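Local coordinates for putative methyltransferase from antibiotic biosynthesis pathway (PDB 3EGE), which probably transfers a methyl group from S-adenosylmethionine to an as yet unidentified acceptor, at residues R21-I26 with V50-Q55; L198-E203 with K221-L226. All coordinates share one frame; numbering follows the deposited sequence.

Interaction 1: residues R21-I26 with V50-Q55; sequences RIVNAI and VALANQ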
ATOM      1  N   ARG A  21      -8.396   2.920  -9.735  1.00 66.59           N
ATOM      2  CA  ARG A  21      -8.188   4.287  -9.232  1.00 66.83           C
ATOM      3  C   ARG A  21      -6.805   4.471  -8.626  1.00 66.34           C
ATOM      4  O   ARG A  21      -6.209   5.540  -8.761  1.00 65.75           O
ATOM      5  CB  ARG A  21      -9.286   4.676  -8.260  1.00 66.89           C
ATOM      6  CG  ARG A  21     -10.588   4.858  -8.987  1.00 65.39           C
ATOM      7  CD  ARG A  21     -11.741   4.840  -8.086  1.00 61.78           C
ATOM      8  NE  ARG A  21     -11.941   3.530  -7.455  1.00 62.75           N
ATOM      9  CZ  ARG A  21     -13.002   3.214  -6.719  1.00 60.13           C
ATOM     10  NH1 ARG A  21     -14.015   4.063  -6.586  1.00 65.45           N
ATOM     11  NH2 ARG A  21     -13.085   2.017  -6.169  1.00 59.37           N
ATOM     12  N   ILE A  22      -6.300   3.424  -7.973  1.00 67.14           N
ATOM     13  CA  ILE A  22      -4.939   3.436  -7.455  1.00 67.20           C
ATOM     14  C   ILE A  22      -3.964   3.391  -8.653  1.00 67.28           C
ATOM     15  O   ILE A  22      -3.031   4.195  -8.701  1.00 67.84           O
ATOM     16  CB  ILE A  22      -4.688   2.317  -6.442  1.00 67.39           C
ATOM     17  CG1 ILE A  22      -5.625   2.509  -5.232  1.00 68.77           C
ATOM     18  CG2 ILE A  22      -3.222   2.337  -5.998  1.00 65.56           C
ATOM     19  CD1 ILE A  22      -5.441   1.500  -4.117  1.00 67.51           C
ATOM     20  N   VAL A  23      -4.224   2.516  -9.633  1.00 66.39           N
ATOM     21  CA  VAL A  23      -3.371   2.404 -10.839  1.00 66.60           C
ATOM     22  C   VAL A  23      -3.321   3.729 -11.606  1.00 66.82           C
ATOM     23  O   VAL A  23      -2.238   4.165 -11.973  1.00 68.22           O
ATOM     24  CB  VAL A  23      -3.840   1.266 -11.808  1.00 66.70           C
ATOM     25  CG1 VAL A  23      -2.992   1.246 -13.074  1.00 60.84           C
ATOM     26  CG2 VAL A  23      -3.833  -0.091 -11.096  1.00 65.01           C
ATOM     27  N   ASN A  24      -4.485   4.344 -11.845  1.00 66.58           N
ATOM     28  CA  ASN A  24      -4.572   5.660 -12.515  1.00 67.25           C
ATOM     29  C   ASN A  24      -3.790   6.754 -11.751  1.00 66.80           C
ATOM     30  O   ASN A  24      -3.116   7.579 -12.372  1.00 66.16           O
ATOM     31  CB  ASN A  24      -6.038   6.114 -12.716  1.00 68.42           C
ATOM     32  CG  ASN A  24      -6.829   5.236 -13.711  1.00 68.84           C
ATOM     33  OD1 ASN A  24      -6.270   4.495 -14.502  1.00 73.95           O
ATOM     34  ND2 ASN A  24      -8.147   5.325 -13.641  1.00 73.07           N
ATOM     35  N   ALA A  25      -3.879   6.721 -10.418  1.00 66.61           N
ATOM     36  CA  ALA A  25      -3.130   7.629  -9.527  1.00 66.74           C
ATOM     37  C   ALA A  25      -1.615   7.452  -9.711  1.00 66.61           C
ATOM     38  O   ALA A  25      -0.898   8.435  -9.897  1.00 67.32           O
ATOM     39  CB  ALA A  25      -3.524   7.388  -8.044  1.00 65.59           C
ATOM     40  N   ILE A  26      -1.151   6.200  -9.680  1.00 66.82           N
ATOM     41  CA  ILE A  26       0.283   5.859  -9.888  1.00 66.84           C
ATOM     42  C   ILE A  26       0.741   6.277 -11.297  1.00 66.77           C
ATOM     43  O   ILE A  26       1.785   6.922 -11.451  1.00 67.74           O
ATOM     44  CB  ILE A  26       0.554   4.352  -9.699  1.00 66.98           C
ATOM     45  CG1 ILE A  26       0.244   3.901  -8.255  1.00 69.96           C
ATOM     46  CG2 ILE A  26       2.026   3.998 -10.010  1.00 67.26           C
ATOM     47  CD1 ILE A  26       0.017   2.383  -8.146  1.00 65.83           C
ATOM     48  N   VAL A  50       1.764  -6.175 -12.520  1.00 65.00           N
ATOM     49  CA  VAL A  50       1.023  -6.637 -13.719  1.00 65.05           C
ATOM     50  C   VAL A  50       0.040  -5.585 -14.216  1.00 64.13           C
ATOM     51  O   VAL A  50      -0.057  -5.349 -15.421  1.00 64.06           O
ATOM     52  CB  VAL A  50       0.276  -7.997 -13.467  1.00 66.55           C
ATOM     53  CG1 VAL A  50      -0.633  -8.379 -14.675  1.00 60.66           C
ATOM     54  CG2 VAL A  50       1.300  -9.112 -13.155  1.00 63.39           C
ATOM     55  N   ALA A  51      -0.680  -4.970 -13.280  1.00 64.96           N
ATOM     56  CA  ALA A  51      -1.641  -3.902 -13.574  1.00 66.56           C
ATOM     57  C   ALA A  51      -0.964  -2.724 -14.320  1.00 66.98           C
ATOM     58  O   ALA A  51      -1.484  -2.244 -15.331  1.00 68.00           O
ATOM     59  CB  ALA A  51      -2.341  -3.428 -12.259  1.00 65.56           C
ATOM     60  N   LEU A  52       0.202  -2.304 -13.834  1.00 67.54           N
ATOM     61  CA  LEU A  52       1.004  -1.246 -14.499  1.00 68.54           C
ATOM     62  C   LEU A  52       1.655  -1.724 -15.779  1.00 69.11           C
ATOM     63  O   LEU A  52       1.762  -0.939 -16.718  1.00 69.83           O
ATOM     64  CB  LEU A  52       2.061  -0.667 -13.556  1.00 69.86           C
ATOM     65  CG  LEU A  52       1.447   0.161 -12.415  1.00 70.79           C
ATOM     66  CD1 LEU A  52       2.364   0.158 -11.230  1.00 74.20           C
ATOM     67  CD2 LEU A  52       1.117   1.586 -12.887  1.00 69.68           C
ATOM     68  N   ALA A  53       2.076  -2.997 -15.833  1.00 70.02           N
ATOM     69  CA  ALA A  53       2.606  -3.587 -17.077  1.00 70.60           C
ATOM     70  C   ALA A  53       1.527  -3.515 -18.163  1.00 71.20           C
ATOM     71  O   ALA A  53       1.798  -3.103 -19.281  1.00 72.38           O
ATOM     72  CB  ALA A  53       3.091  -5.051 -16.881  1.00 70.16           C
ATOM     73  N   ASN A  54       0.290  -3.856 -17.790  1.00 71.54           N
ATOM     74  CA  ASN A  54      -0.868  -3.760 -18.689  1.00 70.12           C
ATOM     75  C   ASN A  54      -1.228  -2.356 -19.144  1.00 69.80           C
ATOM     76  O   ASN A  54      -2.024  -2.234 -20.070  1.00 69.29           O
ATOM     77  CB  ASN A  54      -2.093  -4.472 -18.084  1.00 70.42           C
ATOM     78  CG  ASN A  54      -1.943  -5.993 -18.069  1.00 69.19           C
ATOM     79  OD1 ASN A  54      -1.271  -6.566 -18.916  1.00 69.59           O
ATOM     80  ND2 ASN A  54      -2.594  -6.643 -17.130  1.00 64.26           N
ATOM     81  N   GLN A  55      -0.667  -1.314 -18.508  1.00 69.88           N
ATOM     82  CA  GLN A  55      -0.819   0.078 -18.980  1.00 69.66           C
ATOM     83  C   GLN A  55       0.202   0.462 -20.050  1.00 68.74           C
ATOM     84  O   GLN A  55       0.181   1.588 -20.487  1.00 69.56           O
ATOM     85  CB  GLN A  55      -0.697   1.079 -17.823  1.00 71.00           C
ATOM     86  CG  GLN A  55      -1.783   0.977 -16.745  1.00 76.59           C
ATOM     87  CD  GLN A  55      -3.174   1.351 -17.230  1.00 78.32           C
ATOM     88  OE1 GLN A  55      -4.130   0.637 -16.958  1.00 84.94           O
ATOM     89  NE2 GLN A  55      -3.287   2.450 -17.968  1.00 80.19           N
TER
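In the Rossmann-like methyltransferase core, helix 20-30 precedes the first strand and helix 47-53 follows it, and the two meet through Val-23 and Ile-26 on one and Ala-51 and Leu-52 on the other, with Gln-55 joining from the loop that follows. Val-23 sits in the middle, its two methyls dividing the work. CG1 lies anti to the backbone N (chi1 176°), which turns it to Leu-52 CD2 at 4.1 Å and to Gln-55 CG at 3.9 Å, while CG2 reaches Ala-51 CB at 3.8 Å. The backbones approach closely (Val-23 CA to Leu-52 CA 6.8 Å), and the small Ala-51 suits CG2. One turn on, the Ile-26 side chain crosses that of Leu-52 at about a right angle, and its CG2 is 3.9 Å from Leu-52 CD2. Both also rest on Ile-99 of strand 97-101, which joins the helix pair to the sheet, and Val-23 and Ile-26 touch Tyr-48, earlier in helix 47-53. Gln-55, at the solvent side, bends at chi2 (-67°) and covers Val-23 with its aliphatic part. No hydrogen bond links the segments; such apolar helix packing on the parallel part of the sheet is characteristic of the Rossmann-like fold of class I methyltransferases.

Interaction 2: residues L198-E203 with K221-L226; sequences LYLKAE and KGLELL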
ATOM      1  N   LEU A 198     -17.598  -7.126   5.875  1.00 69.05           N
ATOM      2  CA  LEU A 198     -16.495  -7.774   5.167  1.00 68.65           C
ATOM      3  C   LEU A 198     -15.384  -8.318   6.095  1.00 69.00           C
ATOM      4  O   LEU A 198     -14.741  -9.349   5.775  1.00 68.12           O
ATOM      5  CB  LEU A 198     -15.891  -6.863   4.078  1.00 67.48           C
ATOM      6  CG  LEU A 198     -16.721  -6.556   2.826  1.00 68.14           C
ATOM      7  CD1 LEU A 198     -15.869  -5.731   1.845  1.00 59.10           C
ATOM      8  CD2 LEU A 198     -17.254  -7.836   2.143  1.00 62.89           C
ATOM      9  N   TYR A 199     -15.172  -7.628   7.223  1.00 68.53           N
ATOM     10  CA  TYR A 199     -14.178  -8.040   8.229  1.00 67.83           C
ATOM     11  C   TYR A 199     -14.502  -9.362   8.913  1.00 69.22           C
ATOM     12  O   TYR A 199     -13.600  -9.996   9.439  1.00 70.33           O
ATOM     13  CB  TYR A 199     -13.937  -6.932   9.262  1.00 66.62           C
ATOM     14  CG  TYR A 199     -13.285  -5.739   8.620  1.00 62.97           C
ATOM     15  CD1 TYR A 199     -11.930  -5.760   8.291  1.00 60.59           C
ATOM     16  CD2 TYR A 199     -14.036  -4.609   8.270  1.00 64.84           C
ATOM     17  CE1 TYR A 199     -11.323  -4.670   7.646  1.00 67.62           C
ATOM     18  CE2 TYR A 199     -13.441  -3.513   7.651  1.00 64.80           C
ATOM     19  CZ  TYR A 199     -12.092  -3.546   7.341  1.00 62.54           C
ATOM     20  OH  TYR A 199     -11.532  -2.467   6.761  1.00 65.55           O
ATOM     21  N   LEU A 200     -15.773  -9.764   8.908  1.00 70.50           N
ATOM     22  CA  LEU A 200     -16.186 -11.054   9.444  1.00 71.09           C
ATOM     23  C   LEU A 200     -15.744 -12.213   8.542  1.00 72.09           C
ATOM     24  O   LEU A 200     -15.720 -13.336   9.005  1.00 71.89           O
ATOM     25  CB  LEU A 200     -17.708 -11.125   9.635  1.00 69.87           C
ATOM     26  CG  LEU A 200     -18.371 -10.051  10.504  1.00 70.55           C
ATOM     27  CD1 LEU A 200     -19.830 -10.368  10.637  1.00 64.15           C
ATOM     28  CD2 LEU A 200     -17.745  -9.945  11.887  1.00 67.27           C
ATOM     29  N   LYS A 201     -15.401 -11.956   7.273  1.00 73.30           N
ATOM     30  CA  LYS A 201     -15.007 -13.022   6.341  1.00 72.93           C
ATOM     31  C   LYS A 201     -13.526 -13.367   6.502  1.00 71.90           C
ATOM     32  O   LYS A 201     -12.660 -12.504   6.321  1.00 70.85           O
ATOM     33  CB  LYS A 201     -15.288 -12.619   4.893  1.00 73.65           C
ATOM     34  CG  LYS A 201     -16.753 -12.291   4.595  1.00 75.78           C
ATOM     35  CD  LYS A 201     -16.935 -11.983   3.080  1.00 76.97           C
ATOM     36  CE  LYS A 201     -18.433 -11.886   2.660  1.00 82.44           C
ATOM     37  NZ  LYS A 201     -18.667 -11.760   1.151  1.00 80.62           N
ATOM     38  N   ALA A 202     -13.261 -14.628   6.866  1.00 71.92           N
ATOM     39  CA  ALA A 202     -11.909 -15.197   7.002  1.00 71.92           C
ATOM     40  C   ALA A 202     -10.977 -14.864   5.835  1.00 71.97           C
ATOM     41  O   ALA A 202      -9.815 -14.553   6.052  1.00 73.05           O
ATOM     42  CB  ALA A 202     -11.997 -16.728   7.184  1.00 71.13           C
ATOM     43  N   GLU A 203     -11.501 -14.901   4.611  1.00 72.54           N
ATOM     44  CA  GLU A 203     -10.710 -14.575   3.412  1.00 73.70           C
ATOM     45  C   GLU A 203     -10.316 -13.118   3.319  1.00 72.48           C
ATOM     46  O   GLU A 203      -9.253 -12.818   2.766  1.00 72.46           O
ATOM     47  CB  GLU A 203     -11.359 -15.029   2.078  1.00 75.83           C
ATOM     48  CG  GLU A 203     -12.754 -14.486   1.704  1.00 82.10           C
ATOM     49  CD  GLU A 203     -13.926 -15.266   2.333  1.00 91.39           C
ATOM     50  OE1 GLU A 203     -13.840 -15.731   3.516  1.00 89.42           O
ATOM     51  OE2 GLU A 203     -14.953 -15.393   1.624  1.00100.65           O
ATOM     52  N   LYS A 221     -12.259 -11.974  19.723  1.00 63.63           N
ATOM     53  CA  LYS A 221     -13.089 -11.087  20.548  1.00 64.03           C
ATOM     54  C   LYS A 221     -13.601  -9.900  19.748  1.00 63.58           C
ATOM     55  O   LYS A 221     -14.744  -9.507  19.927  1.00 62.52           O
ATOM     56  CB  LYS A 221     -12.349 -10.619  21.808  1.00 65.57           C
ATOM     57  CG  LYS A 221     -12.178 -11.708  22.857  1.00 61.64           C
ATOM     58  CD  LYS A 221     -13.453 -11.937  23.629  1.00 64.26           C
ATOM     59  CE  LYS A 221     -13.472 -13.298  24.308  1.00 68.20           C
ATOM     60  NZ  LYS A 221     -13.544 -14.455  23.330  1.00 66.38           N
ATOM     61  N   GLY A 222     -12.751  -9.343  18.874  1.00 64.70           N
ATOM     62  CA  GLY A 222     -13.150  -8.278  17.922  1.00 65.60           C
ATOM     63  C   GLY A 222     -14.263  -8.734  16.974  1.00 65.21           C
ATOM     64  O   GLY A 222     -15.244  -8.008  16.756  1.00 66.22           O
ATOM     65  N   LEU A 223     -14.114  -9.944  16.440  1.00 65.38           N
ATOM     66  CA  LEU A 223     -15.146 -10.587  15.610  1.00 65.57           C
ATOM     67  C   LEU A 223     -16.469 -10.786  16.357  1.00 65.23           C
ATOM     68  O   LEU A 223     -17.541 -10.534  15.794  1.00 65.84           O
ATOM     69  CB  LEU A 223     -14.671 -11.944  15.049  1.00 65.47           C
ATOM     70  CG  LEU A 223     -13.514 -11.939  14.056  1.00 66.72           C
ATOM     71  CD1 LEU A 223     -13.051 -13.369  13.761  1.00 66.29           C
ATOM     72  CD2 LEU A 223     -13.898 -11.184  12.786  1.00 68.67           C
ATOM     73  N   GLU A 224     -16.394 -11.228  17.607  1.00 66.18           N
ATOM     74  CA  GLU A 224     -17.604 -11.439  18.419  1.00 66.98           C
ATOM     75  C   GLU A 224     -18.340 -10.138  18.681  1.00 67.34           C
ATOM     76  O   GLU A 224     -19.563 -10.070  18.540  1.00 68.99           O
ATOM     77  CB  GLU A 224     -17.285 -12.139  19.759  1.00 67.54           C
ATOM     78  CG  GLU A 224     -16.898 -13.616  19.630  1.00 67.79           C
ATOM     79  CD  GLU A 224     -16.325 -14.224  20.924  1.00 67.77           C
ATOM     80  OE1 GLU A 224     -15.458 -13.599  21.568  1.00 65.33           O
ATOM     81  OE2 GLU A 224     -16.712 -15.347  21.278  1.00 66.75           O
ATOM     82  N   LEU A 225     -17.586  -9.117  19.066  1.00 67.85           N
ATOM     83  CA  LEU A 225     -18.129  -7.782  19.354  1.00 67.72           C
ATOM     84  C   LEU A 225     -18.680  -7.125  18.084  1.00 67.31           C
ATOM     85  O   LEU A 225     -19.765  -6.544  18.099  1.00 66.54           O
ATOM     86  CB  LEU A 225     -17.045  -6.926  20.010  1.00 67.95           C
ATOM     87  CG  LEU A 225     -17.359  -5.699  20.860  1.00 68.71           C
ATOM     88  CD1 LEU A 225     -18.215  -6.031  22.105  1.00 59.57           C
ATOM     89  CD2 LEU A 225     -15.996  -5.097  21.259  1.00 70.03           C
ATOM     90  N   LEU A 226     -17.946  -7.233  16.977  1.00 68.03           N
ATOM     91  CA  LEU A 226     -18.438  -6.703  15.691  1.00 67.85           C
ATOM     92  C   LEU A 226     -19.759  -7.382  15.274  1.00 68.58           C
ATOM     93  O   LEU A 226     -20.721  -6.691  14.933  1.00 68.91           O
ATOM     94  CB  LEU A 226     -17.377  -6.818  14.588  1.00 67.36           C
ATOM     95  CG  LEU A 226     -17.702  -6.174  13.232  1.00 66.59           C
ATOM     96  CD1 LEU A 226     -18.227  -4.714  13.370  1.00 58.94           C
ATOM     97  CD2 LEU A 226     -16.479  -6.253  12.308  1.00 64.32           C
TER
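Leu-200 CD2 lies 3.9 Å from Leu-226 CD2 and 4.1 Å from Leu-223 CD2, joining a 3-10 turn to helix 216-231 in a helical region remote from the Rossmann-like sheet. Leu-223 and Leu-226, three residues apart, present neighbouring side chains on one helix face, and leucine suits both, long enough to carry one methyl, CD2, across to the turn. Leu-226 has CG anti to the backbone N (chi1 -174°), which brings CD2 against both Leu-200 CD2 and Tyr-199 CB, the latter 4.0 Å away. Leu-223 sends CD2 to within 3.6 Å of the carbonyl O of Tyr-199, a van der Waals contact between a methyl and a hydrogen-bonded oxygen. Arg-205 is the second shell: NE hydrogen-bonds to Tyr-199 O and NH2 to Leu-200 O, so its guanidinium ties down two consecutive carbonyls of the turn. Tyrosine suits position 199 because it has an apolar base for Leu-226 and a polar end; its ring leads away from the helix, and its OH is hydrogen-bonded to Ala-189 O. On the helix's exposed side, Lys-221 and Glu-224 form a salt bridge one turn apart, with NZ 2.7 Å from OE1 on the syn side of the carboxylate, 16° out of its plane.

The centres of interactions 1 and 2 are 31 Å apart and their nearest atoms about 11 Å, so the two do not touch. They also come in series along the chain: interaction 1 closes at residue 55, well before interaction 2 opens at 198. The first belongs to the Rossmann-like core, where helices 20-30 and 47-53 pack by strand 97-101; the second joins helix 216-231 to the turn before helix 202-206, in a strand-free, largely helical excursion between strands 172-181 and 247-248. Because those strands belong to the mixed sheet, the chain leaves the sheet and returns to it. The protein thus combines a core probably suited to S-adenosylmethionine with an added helical part.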